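Local coordinates for protein putative adenylate cyclase (Vibrio parahaemolyticus, PDB 2ACA) that is a putative class IV-like adenylate cyclase of the CYTH superfamily, which would probably make cyclic AMP from ATP, although its activity remains unproven, at residues A[35-40]-A[115-120]; A[39-44]-A[68-73]; A[46-51]-A[62-67]. All blocks are in the same frame, centred on the assembly; numbering follows the deposited sequence.

Interaction 1 of 3, residues A[35-40]-A[115-120]; sequences EVMFEN and RSIFFV. With PO4 (phosphate ion), chain D.
Met37 and Phe38 both face Ile117, a classic beta bulge that shifts the antiparallel register by one residue between the Val36–Phe118 and Phe38–Ile117 pairs. Ile117 serves both residues: its O takes the N-H of Met37 at 3.1 Å, and its N donates to Phe38 O at 3.0 Å. The Phe38 ring has its CG between the backbone N and carbonyl carbon (chi1 67°), which folds it over the strand: CZ rests 3.5 Å from Ile117 CG1, Ile117 N sits above one face near the rim, and Arg115 O meets the CE1 edge in the ring plane. The selenium of the selenomethionine Met37 passes obliquely by the Phe119 ring, 5.2 Å from its centroid, a Met-aromatic contact.

The bulge lies where strands 35-49 and 106-120 pair in the antiparallel sheet of the CYTH fold, whose curved strands form a tunnel rich in charged side chains. Arg115 sends its guanidinium that way, held by salt bridges to Asp128 and Glu43 and reaching a bound phosphate with weak bonds, NH1 to O3 at 2.9 Å.

On the face carrying Val36 and Phe118, Val36 CG2 packs against the edge of the Phe118 ring, 3.8 Å from CD2. Further along, Ser116 OG receives the N-H of Asn40 in a nearly straight bond of 2.8 Å, and a water joins that hydroxyl to Asn40 OD1.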
loop_
_atom_site.group_PDB
_atom_site.type_symbol
_atom_site.label_atom_id
_atom_site.label_comp_id
_atom_site.label_asym_id
_atom_site.label_seq_id
_atom_site.Cartn_x
_atom_site.Cartn_y
_atom_site.Cartn_z
ATOM N N GLU A 35 13.356 -15.636 -18.279
ATOM C CA GLU A 35 11.984 -15.742 -17.799
ATOM C C GLU A 35 11.303 -14.429 -18.182
ATOM O O GLU A 35 11.964 -13.397 -18.304
ATOM C CB GLU A 35 11.964 -15.920 -16.276
ATOM C CG GLU A 35 11.403 -17.256 -15.795
ATOM C CD GLU A 35 9.926 -17.429 -16.112
ATOM O OE1 GLU A 35 9.580 -17.577 -17.306
ATOM O OE2 GLU A 35 9.108 -17.413 -15.166
ATOM N N VAL A 36 9.991 -14.463 -18.375
ATOM C CA VAL A 36 9.261 -13.261 -18.756
ATOM C C VAL A 36 8.234 -12.861 -17.706
ATOM O O VAL A 36 7.376 -13.658 -17.336
ATOM C CB VAL A 36 8.542 -13.464 -20.096
ATOM C CG1 VAL A 36 7.904 -12.170 -20.544
ATOM C CG2 VAL A 36 9.523 -13.964 -21.134
HETATM N N MSE A 37 8.325 -11.621 -17.228
HETATM C CA MSE A 37 7.392 -11.122 -16.222
HETATM C C MSE A 37 6.144 -10.620 -16.945
HETATM O O MSE A 37 5.021 -10.811 -16.490
HETATM C CB MSE A 37 8.041 -9.998 -15.406
HETATM C CG MSE A 37 7.205 -9.511 -14.234
HETATM SE SE MSE A 37 8.069 -8.116 -13.193
HETATM C CE MSE A 37 6.890 -8.098 -11.661
ATOM N N PHE A 38 6.357 -9.968 -18.079
ATOM C CA PHE A 38 5.264 -9.477 -18.899
ATOM C C PHE A 38 5.853 -8.709 -20.067
ATOM O O PHE A 38 6.960 -8.186 -19.978
ATOM C CB PHE A 38 4.299 -8.598 -18.079
ATOM C CG PHE A 38 4.893 -7.304 -17.607
ATOM C CD1 PHE A 38 5.077 -6.245 -18.490
ATOM C CD2 PHE A 38 5.264 -7.141 -16.274
ATOM C CE1 PHE A 38 5.619 -5.041 -18.050
ATOM C CE2 PHE A 38 5.809 -5.941 -15.829
ATOM C CZ PHE A 38 5.985 -4.891 -16.715
ATOM N N GLU A 39 5.116 -8.654 -21.164
ATOM C CA GLU A 39 5.584 -7.960 -22.348
ATOM C C GLU A 39 4.502 -7.040 -22.876
ATOM O O GLU A 39 3.317 -7.354 -22.788
ATOM C CB GLU A 39 5.944 -8.974 -23.437
ATOM C CG GLU A 39 6.967 -10.025 -23.027
ATOM C CD GLU A 39 7.082 -11.142 -24.053
ATOM O OE1 GLU A 39 7.913 -12.053 -23.868
ATOM O OE2 GLU A 39 6.330 -11.109 -25.048
ATOM N N ASN A 40 4.920 -5.901 -23.412
ATOM C CA ASN A 40 4.009 -4.920 -24.002
ATOM C C ASN A 40 2.810 -4.437 -23.161
ATOM O O ASN A 40 1.716 -4.231 -23.695
ATOM C CB ASN A 40 3.511 -5.454 -25.347
ATOM C CG ASN A 40 4.655 -5.811 -26.290
ATOM O OD1 ASN A 40 5.503 -4.977 -26.598
ATOM N ND2 ASN A 40 4.682 -7.058 -26.747
ATOM N N ARG A 115 5.753 -1.025 -21.585
ATOM C CA ARG A 115 6.909 -1.678 -20.994
ATOM C C ARG A 115 6.926 -3.204 -21.043
ATOM O O ARG A 115 5.882 -3.858 -21.110
ATOM C CB ARG A 115 7.062 -1.194 -19.542
ATOM C CG ARG A 115 7.921 -2.080 -18.642
ATOM C CD ARG A 115 8.185 -1.416 -17.295
ATOM N NE ARG A 115 9.107 -0.303 -17.449
ATOM C CZ ARG A 115 9.623 0.402 -16.453
ATOM N NH1 ARG A 115 9.299 0.120 -15.196
ATOM N NH2 ARG A 115 10.496 1.369 -16.717
ATOM N N SER A 116 8.139 -3.750 -21.020
ATOM C CA SER A 116 8.370 -5.187 -21.019
ATOM C C SER A 116 9.491 -5.457 -20.027
ATOM O O SER A 116 10.487 -4.733 -19.992
ATOM C CB SER A 116 8.800 -5.683 -22.405
ATOM O OG SER A 116 7.727 -5.663 -23.324
ATOM N N ILE A 117 9.320 -6.490 -19.213
ATOM C CA ILE A 117 10.333 -6.846 -18.238
ATOM C C ILE A 117 10.677 -8.331 -18.354
ATOM O O ILE A 117 9.783 -9.182 -18.391
ATOM C CB ILE A 117 9.857 -6.534 -16.804
ATOM C CG1 ILE A 117 9.520 -5.043 -16.688
ATOM C CG2 ILE A 117 10.947 -6.908 -15.797
ATOM C CD1 ILE A 117 9.251 -4.560 -15.256
ATOM N N PHE A 118 11.976 -8.630 -18.426
ATOM C CA PHE A 118 12.447 -10.006 -18.538
ATOM C C PHE A 118 13.434 -10.338 -17.438
ATOM O O PHE A 118 14.042 -9.452 -16.845
ATOM C CB PHE A 118 13.130 -10.243 -19.882
ATOM C CG PHE A 118 12.316 -9.820 -21.058
ATOM C CD1 PHE A 118 12.430 -8.533 -21.567
ATOM C CD2 PHE A 118 11.431 -10.703 -21.659
ATOM C CE1 PHE A 118 11.678 -8.132 -22.656
ATOM C CE2 PHE A 118 10.671 -10.309 -22.752
ATOM C CZ PHE A 118 10.795 -9.021 -23.252
ATOM N N PHE A 119 13.592 -11.631 -17.180
ATOM C CA PHE A 119 14.500 -12.113 -16.155
ATOM C C PHE A 119 15.632 -12.917 -16.792
ATOM O O PHE A 119 15.408 -13.674 -17.739
ATOM C CB PHE A 119 13.755 -13.020 -15.164
ATOM C CG PHE A 119 12.731 -12.312 -14.313
ATOM C CD1 PHE A 119 11.791 -13.048 -13.591
ATOM C CD2 PHE A 119 12.717 -10.927 -14.203
ATOM C CE1 PHE A 119 10.857 -12.412 -12.772
ATOM C CE2 PHE A 119 11.784 -10.281 -13.384
ATOM C CZ PHE A 119 10.854 -11.028 -12.668
ATOM N N VAL A 120 16.842 -12.741 -16.273
ATOM C CA VAL A 120 18.017 -13.468 -16.743
ATOM C C VAL A 120 18.815 -13.651 -15.467
ATOM O O VAL A 120 19.625 -12.799 -15.100
ATOM C CB VAL A 120 18.843 -12.652 -17.756
ATOM C CG1 VAL A 120 20.130 -13.384 -18.079
ATOM C CG2 VAL A 120 18.041 -12.441 -19.035
HETATM P P PO4 D . 11.992 1.809 -12.757
HETATM O O1 PO4 D . 11.670 3.114 -13.391
HETATM O O2 PO4 D . 13.435 1.768 -12.407
HETATM O O3 PO4 D . 11.682 0.711 -13.705
HETATM O O4 PO4 D . 11.180 1.641 -11.526
HETATM O O HOH W 1 8.555 -5.892 -26.437
#

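Interaction 2 of 3, residues A[39-44]-A[68-73]; sequences ENNQES and QPAGIK
Gln42 N donates to Gln68 O at 2.7 Å, the shortest polar bond here, and Gln68 N returns a straighter one to Gln42 O at 3.0 Å. The two glutamines thus form an antiparallel hydrogen-bonded pair at the end of strand 61-68, immediately before the chain turns through a cis peptide into Pro69.

Asn41 follows the turn with its side chain. Its CG stands opposite the carbonyl carbon (chi1 -81°), which carries the amide alongside the backbone of Gln68 and up to the turn. There OD1 accepts the N-H of Ala70 at 2.9 Å, but it is also pressed against Ala70 CB, so the exact setting of the amide is doubtful. The Pro69 ring crosses the same amide, its CD 3.8 Å from Asn41 CG. As modelled, the amide bridges the turn and, through a weak hydrogen bond from ND2, Glu39 O.

Strand 35-49 runs here between strands 106-120 and 61-68. Asn40 and Asn41 both face Arg115 in a G1 bulge on one side, while across the turn Gly71 and Ile72 make another G1 bulge opposite Ile67, where strand 72-78 sets out along strand 61-68.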
loop_
_atom_site.group_PDB
_atom_site.type_symbol
_atom_site.label_atom_id
_atom_site.label_comp_id
_atom_site.label_asym_id
_atom_site.label_seq_id
_atom_site.Cartn_x
_atom_site.Cartn_y
_atom_site.Cartn_z
ATOM N N GLU A 39 5.116 -8.654 -21.164
ATOM C CA GLU A 39 5.584 -7.960 -22.348
ATOM C C GLU A 39 4.502 -7.040 -22.876
ATOM O O GLU A 39 3.317 -7.354 -22.788
ATOM C CB GLU A 39 5.944 -8.974 -23.437
ATOM C CG GLU A 39 6.967 -10.025 -23.027
ATOM C CD GLU A 39 7.082 -11.142 -24.053
ATOM O OE1 GLU A 39 7.913 -12.053 -23.868
ATOM O OE2 GLU A 39 6.330 -11.109 -25.048
ATOM N N ASN A 40 4.920 -5.901 -23.412
ATOM C CA ASN A 40 4.009 -4.920 -24.002
ATOM C C ASN A 40 2.810 -4.437 -23.161
ATOM O O ASN A 40 1.716 -4.231 -23.695
ATOM C CB ASN A 40 3.511 -5.454 -25.347
ATOM C CG ASN A 40 4.655 -5.811 -26.290
ATOM O OD1 ASN A 40 5.503 -4.977 -26.598
ATOM N ND2 ASN A 40 4.682 -7.058 -26.747
ATOM N N ASN A 41 3.005 -4.264 -21.858
ATOM C CA ASN A 41 1.925 -3.752 -21.008
ATOM C C ASN A 41 2.023 -2.234 -21.026
ATOM O O ASN A 41 3.043 -1.672 -21.432
ATOM C CB ASN A 41 2.076 -4.199 -19.549
ATOM C CG ASN A 41 1.567 -5.602 -19.300
ATOM O OD1 ASN A 41 1.134 -5.916 -18.196
ATOM N ND2 ASN A 41 1.636 -6.457 -20.309
ATOM N N GLN A 42 0.964 -1.569 -20.592
ATOM C CA GLN A 42 0.991 -0.122 -20.506
ATOM C C GLN A 42 1.304 0.199 -19.045
ATOM O O GLN A 42 0.657 -0.331 -18.136
ATOM C CB GLN A 42 -0.361 0.484 -20.874
ATOM C CG GLN A 42 -0.335 2.004 -20.911
ATOM C CD GLN A 42 -1.716 2.622 -20.999
ATOM O OE1 GLN A 42 -2.535 2.482 -20.086
ATOM N NE2 GLN A 42 -1.983 3.314 -22.100
ATOM N N GLU A 43 2.311 1.031 -18.809
ATOM C CA GLU A 43 2.628 1.397 -17.441
ATOM C C GLU A 43 2.310 2.858 -17.209
ATOM O O GLU A 43 2.773 3.723 -17.943
ATOM C CB GLU A 43 4.101 1.161 -17.096
ATOM C CG GLU A 43 4.418 1.589 -15.652
ATOM C CD GLU A 43 5.878 1.442 -15.273
ATOM O OE1 GLU A 43 6.381 0.300 -15.245
ATOM O OE2 GLU A 43 6.526 2.473 -14.997
ATOM N N SER A 44 1.505 3.118 -16.187
ATOM C CA SER A 44 1.134 4.479 -15.818
ATOM C C SER A 44 1.814 4.794 -14.497
ATOM O O SER A 44 1.855 3.955 -13.594
ATOM C CB SER A 44 -0.377 4.596 -15.641
ATOM O OG SER A 44 -1.058 4.235 -16.825
ATOM N N GLN A 68 -0.792 -2.571 -16.758
ATOM C CA GLN A 68 -1.895 -3.344 -17.312
ATOM C C GLN A 68 -1.530 -3.924 -18.665
ATOM O O GLN A 68 -0.761 -3.326 -19.414
ATOM C CB GLN A 68 -3.138 -2.464 -17.436
ATOM C CG GLN A 68 -3.986 -2.450 -16.168
ATOM C CD GLN A 68 -4.928 -1.269 -16.094
ATOM O OE1 GLN A 68 -5.859 -1.254 -15.286
ATOM N NE2 GLN A 68 -4.683 -0.265 -16.925
ATOM N N PRO A 69 -2.117 -5.079 -19.017
ATOM C CA PRO A 69 -3.089 -5.828 -18.209
ATOM C C PRO A 69 -2.556 -6.790 -17.139
ATOM O O PRO A 69 -3.322 -7.581 -16.599
ATOM C CB PRO A 69 -3.908 -6.560 -19.270
ATOM C CG PRO A 69 -2.863 -6.888 -20.295
ATOM C CD PRO A 69 -2.069 -5.599 -20.397
ATOM N N ALA A 70 -1.263 -6.737 -16.835
ATOM C CA ALA A 70 -0.707 -7.629 -15.828
ATOM C C ALA A 70 -1.405 -7.416 -14.486
ATOM O O ALA A 70 -1.540 -8.345 -13.692
ATOM C CB ALA A 70 0.775 -7.391 -15.677
ATOM N N GLY A 71 -1.833 -6.184 -14.239
ATOM C CA GLY A 71 -2.514 -5.882 -12.996
ATOM C C GLY A 71 -1.550 -5.696 -11.841
ATOM O O GLY A 71 -1.891 -5.965 -10.692
ATOM N N ILE A 72 -0.340 -5.240 -12.146
ATOM C CA ILE A 72 0.667 -5.012 -11.120
ATOM C C ILE A 72 0.504 -3.571 -10.681
ATOM O O ILE A 72 0.462 -2.665 -11.515
ATOM C CB ILE A 72 2.104 -5.253 -11.668
ATOM C CG1 ILE A 72 2.313 -6.748 -11.912
ATOM C CG2 ILE A 72 3.143 -4.743 -10.691
ATOM C CD1 ILE A 72 3.639 -7.084 -12.583
ATOM N N LYS A 73 0.402 -3.368 -9.371
ATOM C CA LYS A 73 0.201 -2.034 -8.812
ATOM C C LYS A 73 1.157 -1.833 -7.653
ATOM O O LYS A 73 1.200 -2.641 -6.724
ATOM C CB LYS A 73 -1.257 -1.889 -8.363
ATOM C CG LYS A 73 -2.217 -2.004 -9.537
ATOM C CD LYS A 73 -3.688 -2.039 -9.149
ATOM C CE LYS A 73 -4.070 -3.353 -8.501
ATOM N NZ LYS A 73 -5.552 -3.528 -8.494
#

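Interaction 3 of 3, residues A[46-51]-A[62-67]; sequences WFYDTP and LVLREI. With PO4 (phosphate ion), chain D.
Phe47 and Tyr48 share one torsion, CG opposite the carbonyl carbon (chi1 -63° and -67°), but as neighbours on a strand they send their rings to opposite faces of the sheet, each to meet a residue of 62-67. Phe47 lies beside Val63, whose CG2 sits over one face of the ring in a CH-pi contact, 3.8 Å from the centroid and offset toward the rim. Tyr48 crosses Leu64 obliquely, with CE1 3.7 Å from Leu64 CD1 and the hydroxyl passing the same methyl; its CB packs on Leu62 CD2. Trp46, on the face with Tyr48, brings the edge of its indole to Leu64 O, which lies in the ring plane 3.4 Å from CE3. Farther out, Trp46 CZ3 leans on Glu66 CB. Helix 93-102 lies against this face, with Gln97 touching Trp46, Tyr48 and Leu64.

Backbone bonds join the strands: Trp46 and Leu64 exchange N-H and O in both directions, and Tyr48 N donates to Leu62 O at 2.9 Å. Beyond this a water bridges the two strands, donating to Tyr48 O and accepting from Leu62 N.

Arg65 points to the face opposite Leu64. Its guanidinium meets a bound phosphate edge-on, with O4 in the plane and gripped by both terminal nitrogens, NH1 at 2.9 Å and NH2 at 3.1 Å. Behind it, NE is held by the carboxylates of Asp45 and Glu43, which probably fix the direction of the group. The phosphate probably came from the crystallisation liquor, yet its position is consistent with the anion-binding tunnel of CYTH proteins, where basic side chains on the inner face of an antiparallel sheet receive the phosphates of a nucleotide or polyphosphate.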
loop_
_atom_site.group_PDB
_atom_site.type_symbol
_atom_site.label_atom_id
_atom_site.label_comp_id
_atom_site.label_asym_id
_atom_site.label_seq_id
_atom_site.Cartn_x
_atom_site.Cartn_y
_atom_site.Cartn_z
ATOM N N TRP A 46 2.222 7.860 -11.427
ATOM C CA TRP A 46 1.708 9.076 -10.821
ATOM C C TRP A 46 2.715 9.483 -9.763
ATOM O O TRP A 46 2.887 8.767 -8.775
ATOM C CB TRP A 46 0.364 8.802 -10.150
ATOM C CG TRP A 46 -0.766 8.574 -11.084
ATOM C CD1 TRP A 46 -1.625 9.518 -11.569
ATOM C CD2 TRP A 46 -1.205 7.318 -11.618
ATOM N NE1 TRP A 46 -2.580 8.925 -12.364
ATOM C CE2 TRP A 46 -2.344 7.577 -12.415
ATOM C CE3 TRP A 46 -0.749 5.997 -11.498
ATOM C CZ2 TRP A 46 -3.036 6.567 -13.089
ATOM C CZ3 TRP A 46 -1.436 4.992 -12.166
ATOM C CH2 TRP A 46 -2.571 5.283 -12.955
ATOM N N PHE A 47 3.393 10.608 -9.970
ATOM C CA PHE A 47 4.371 11.088 -8.997
ATOM C C PHE A 47 3.693 12.056 -8.031
ATOM O O PHE A 47 2.925 12.924 -8.452
ATOM C CB PHE A 47 5.536 11.795 -9.694
ATOM C CG PHE A 47 6.329 10.905 -10.602
ATOM C CD1 PHE A 47 5.747 10.352 -11.741
ATOM C CD2 PHE A 47 7.656 10.596 -10.304
ATOM C CE1 PHE A 47 6.479 9.499 -12.573
ATOM C CE2 PHE A 47 8.395 9.748 -11.124
ATOM C CZ PHE A 47 7.805 9.198 -12.262
ATOM N N TYR A 48 3.995 11.915 -6.743
ATOM C CA TYR A 48 3.404 12.775 -5.718
ATOM C C TYR A 48 4.401 13.567 -4.898
ATOM O O TYR A 48 5.572 13.198 -4.770
ATOM C CB TYR A 48 2.573 11.955 -4.733
ATOM C CG TYR A 48 1.344 11.329 -5.315
ATOM C CD1 TYR A 48 1.429 10.181 -6.092
ATOM C CD2 TYR A 48 0.089 11.879 -5.082
ATOM C CE1 TYR A 48 0.296 9.599 -6.622
ATOM C CE2 TYR A 48 -1.053 11.301 -5.609
ATOM C CZ TYR A 48 -0.941 10.164 -6.376
ATOM O OH TYR A 48 -2.058 9.589 -6.909
ATOM N N ASP A 49 3.904 14.657 -4.322
ATOM C CA ASP A 49 4.696 15.510 -3.450
ATOM C C ASP A 49 3.771 16.521 -2.768
ATOM O O ASP A 49 2.622 16.689 -3.168
ATOM C CB ASP A 49 5.795 16.244 -4.228
ATOM C CG ASP A 49 6.993 16.592 -3.347
ATOM O OD1 ASP A 49 6.813 16.661 -2.110
ATOM O OD2 ASP A 49 8.108 16.800 -3.879
ATOM N N THR A 50 4.272 17.181 -1.733
ATOM C CA THR A 50 3.482 18.168 -1.012
ATOM C C THR A 50 3.483 19.479 -1.794
ATOM O O THR A 50 4.150 19.599 -2.828
ATOM C CB THR A 50 4.070 18.430 0.381
ATOM O OG1 THR A 50 5.364 19.028 0.245
ATOM C CG2 THR A 50 4.208 17.124 1.158
ATOM N N PRO A 51 2.731 20.481 -1.315
ATOM C CA PRO A 51 2.691 21.767 -2.018
ATOM C C PRO A 51 4.064 22.429 -2.177
ATOM O O PRO A 51 4.381 22.937 -3.251
ATOM C CB PRO A 51 1.734 22.591 -1.163
ATOM C CG PRO A 51 0.765 21.547 -0.678
ATOM C CD PRO A 51 1.704 20.432 -0.259
ATOM N N LEU A 62 8.006 9.864 -4.745
ATOM C CA LEU A 62 6.904 9.045 -4.253
ATOM C C LEU A 62 6.068 8.715 -5.477
ATOM O O LEU A 62 5.589 9.613 -6.155
ATOM C CB LEU A 62 6.086 9.851 -3.242
ATOM C CG LEU A 62 4.726 9.315 -2.791
ATOM C CD1 LEU A 62 4.867 7.968 -2.108
ATOM C CD2 LEU A 62 4.103 10.332 -1.835
ATOM N N VAL A 63 5.888 7.434 -5.759
ATOM C CA VAL A 63 5.151 7.046 -6.946
ATOM C C VAL A 63 4.113 5.946 -6.782
ATOM O O VAL A 63 4.325 4.981 -6.056
ATOM C CB VAL A 63 6.158 6.577 -8.053
ATOM C CG1 VAL A 63 5.410 6.094 -9.297
ATOM C CG2 VAL A 63 7.122 7.715 -8.404
ATOM N N LEU A 64 2.974 6.116 -7.443
ATOM C CA LEU A 64 1.954 5.088 -7.473
ATOM C C LEU A 64 2.103 4.593 -8.915
ATOM O O LEU A 64 2.210 5.405 -9.848
ATOM C CB LEU A 64 0.562 5.667 -7.205
ATOM C CG LEU A 64 0.283 5.965 -5.716
ATOM C CD1 LEU A 64 -1.168 6.374 -5.505
ATOM C CD2 LEU A 64 0.588 4.718 -4.888
ATOM N N ARG A 65 2.145 3.281 -9.108
ATOM C CA ARG A 65 2.338 2.736 -10.454
ATOM C C ARG A 65 1.434 1.565 -10.741
ATOM O O ARG A 65 1.263 0.689 -9.899
ATOM C CB ARG A 65 3.809 2.314 -10.633
ATOM C CG ARG A 65 4.098 1.420 -11.843
ATOM C CD ARG A 65 5.581 0.993 -11.880
ATOM N NE ARG A 65 6.480 2.143 -11.918
ATOM C CZ ARG A 65 7.804 2.066 -11.800
ATOM N NH1 ARG A 65 8.391 0.889 -11.632
ATOM N NH2 ARG A 65 8.546 3.164 -11.851
ATOM N N GLU A 66 0.857 1.560 -11.939
ATOM C CA GLU A 66 -0.037 0.491 -12.372
ATOM C C GLU A 66 0.397 -0.005 -13.749
ATOM O O GLU A 66 0.658 0.783 -14.658
ATOM C CB GLU A 66 -1.484 0.984 -12.437
ATOM C CG GLU A 66 -2.451 -0.028 -13.022
ATOM C CD GLU A 66 -3.902 0.425 -12.939
ATOM O OE1 GLU A 66 -4.210 1.539 -13.404
ATOM O OE2 GLU A 66 -4.736 -0.338 -12.414
ATOM N N ILE A 67 0.473 -1.323 -13.882
ATOM C CA ILE A 67 0.876 -1.961 -15.118
ATOM C C ILE A 67 -0.268 -2.853 -15.570
ATOM O O ILE A 67 -0.678 -3.764 -14.853
ATOM C CB ILE A 67 2.159 -2.809 -14.901
ATOM C CG1 ILE A 67 3.300 -1.901 -14.414
ATOM C CG2 ILE A 67 2.559 -3.497 -16.203
ATOM C CD1 ILE A 67 4.563 -2.633 -14.024
HETATM P P PO4 D . 11.992 1.809 -12.757
HETATM O O1 PO4 D . 11.670 3.114 -13.391
HETATM O O2 PO4 D . 13.435 1.768 -12.407
HETATM O O3 PO4 D . 11.682 0.711 -13.705
HETATM O O4 PO4 D . 11.180 1.641 -11.526
HETATM O O HOH W 2 7.546 12.340 -6.291
#

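How the interactions relate
Strand 35-49 takes part in all three interactions, meeting 115-120 with its first residues, the turn at 68-73 with its middle and 62-67 with its end. From the N terminus, interaction 1 opens first and closes last, at 115-120, and its wide loop encloses the other two. Interaction 2 begins on the same part of strand 35-49, sharing Glu39 and Asn40, and closes at 68-73; interaction 3 lies within it as the shortest loop. Strand 35-49 is thereby tied to strand 106-120 on one side and strand 61-68 on the other. Ile72 packs on Met37 and Phe38, joining interactions 1 and 2, while Arg115 and Arg65 bring interactions 1 and 3 to one phosphate.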